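Side-chain contact in NS2 (PDB 5WCO), which is the matrix protein of infectious salmon anaemia virus and probably polymerises into a layer that associates with the viral membrane: residues T104-C107 against V108-D111. Numbering follows the deposited sequence.
Sequences TLYC and VMKD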
# COMPACT_ATOMS: atom_id res chain seq x y z
N THR A 104 -20.65 -6.10 2.71
CA THR A 104 -20.36 -7.33 3.42
C THR A 104 -19.34 -7.09 4.55
O THR A 104 -19.47 -7.68 5.64
CB THR A 104 -19.94 -8.48 2.48
OG1 THR A 104 -18.60 -8.27 2.03
CG2 THR A 104 -20.82 -8.49 1.28
N LEU A 105 -18.35 -6.23 4.30
CA LEU A 105 -17.30 -5.99 5.29
C LEU A 105 -17.88 -5.25 6.47
O LEU A 105 -17.59 -5.54 7.64
CB LEU A 105 -16.10 -5.23 4.69
CG LEU A 105 -15.35 -6.07 3.65
CD1 LEU A 105 -14.51 -5.19 2.79
CD2 LEU A 105 -14.51 -7.21 4.28
N TYR A 106 -18.74 -4.28 6.15
CA TYR A 106 -19.41 -3.51 7.17
C TYR A 106 -20.28 -4.42 8.01
O TYR A 106 -20.40 -4.25 9.23
CB TYR A 106 -20.28 -2.47 6.49
CG TYR A 106 -21.03 -1.60 7.45
CD1 TYR A 106 -20.40 -0.53 8.07
CD2 TYR A 106 -22.38 -1.82 7.71
CE1 TYR A 106 -21.08 0.30 8.93
CE2 TYR A 106 -23.08 -1.00 8.59
CZ TYR A 106 -22.42 0.06 9.19
OH TYR A 106 -23.08 0.90 10.06
N CYS A 107 -20.91 -5.40 7.36
CA CYS A 107 -21.75 -6.33 8.11
C CYS A 107 -20.96 -7.26 9.01
O CYS A 107 -21.40 -7.55 10.13
CB CYS A 107 -22.72 -7.07 7.19
SG CYS A 107 -24.09 -5.98 6.69
N VAL A 108 -19.76 -7.66 8.56
CA VAL A 108 -18.84 -8.36 9.45
C VAL A 108 -18.54 -7.56 10.72
O VAL A 108 -18.72 -8.06 11.81
CB VAL A 108 -17.52 -8.74 8.76
CG1 VAL A 108 -16.60 -9.46 9.76
CG2 VAL A 108 -17.80 -9.62 7.55
N MET A 109 -18.10 -6.31 10.58
CA MET A 109 -17.85 -5.46 11.75
C MET A 109 -19.01 -5.35 12.72
O MET A 109 -18.85 -5.44 13.93
CB MET A 109 -17.50 -4.04 11.32
CG MET A 109 -16.04 -3.82 10.99
SD MET A 109 -15.77 -2.09 10.59
CE MET A 109 -16.25 -2.01 8.86
N LYS A 110 -20.19 -5.14 12.14
CA LYS A 110 -21.40 -4.84 12.87
C LYS A 110 -21.90 -6.04 13.69
O LYS A 110 -22.40 -5.89 14.80
CB LYS A 110 -22.46 -4.34 11.88
CG LYS A 110 -23.72 -3.83 12.52
CD LYS A 110 -24.50 -2.88 11.63
CE LYS A 110 -25.69 -2.31 12.41
NZ LYS A 110 -25.32 -2.09 13.85
N ASP A 111 -21.73 -7.24 13.13
CA ASP A 111 -22.09 -8.49 13.80
C ASP A 111 -21.01 -9.58 13.59
O ASP A 111 -21.20 -10.56 12.85
CB ASP A 111 -23.47 -8.98 13.31
CG ASP A 111 -24.03 -10.11 14.15
OD1 ASP A 111 -23.62 -10.26 15.34
OD2 ASP A 111 -24.89 -10.86 13.62
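The last two turns of the short helix 101-110 join T104-C107 to V108-D111 through four successive i to i+4 backbone hydrogen bonds. V108 N bonds T104 O at 2.9 Å. The bond from M109 N to L105 O is the straightest of the four, at 169°. K110 N bonds Y106 O. D111 N closes the series on C107 O at 3.0 Å, and D111 itself is the first residue to leave helical backbone angles. The main side-chain contact is i to i+4 as well. Y106 and K110 run side by side; CG is anti to the backbone N in both, which sends the two chains out alongside each other. K110 CD meets the ring at CE2, 3.8 Å away, and approaches it obliquely. M109 bends at chi3 (-83°), which brings CE back to 3.9 Å from Y106 CA. In this all-helical chain the buried side of the helix packs on two others: L105 and V108 touch V63 of helix 55-66 and L93 of helix 90-99. M109 also touches T66 of helix 55-66. T104 OG1 bonds back to A101 O within the same helix. K110 and D111 are exposed at the end of the helix.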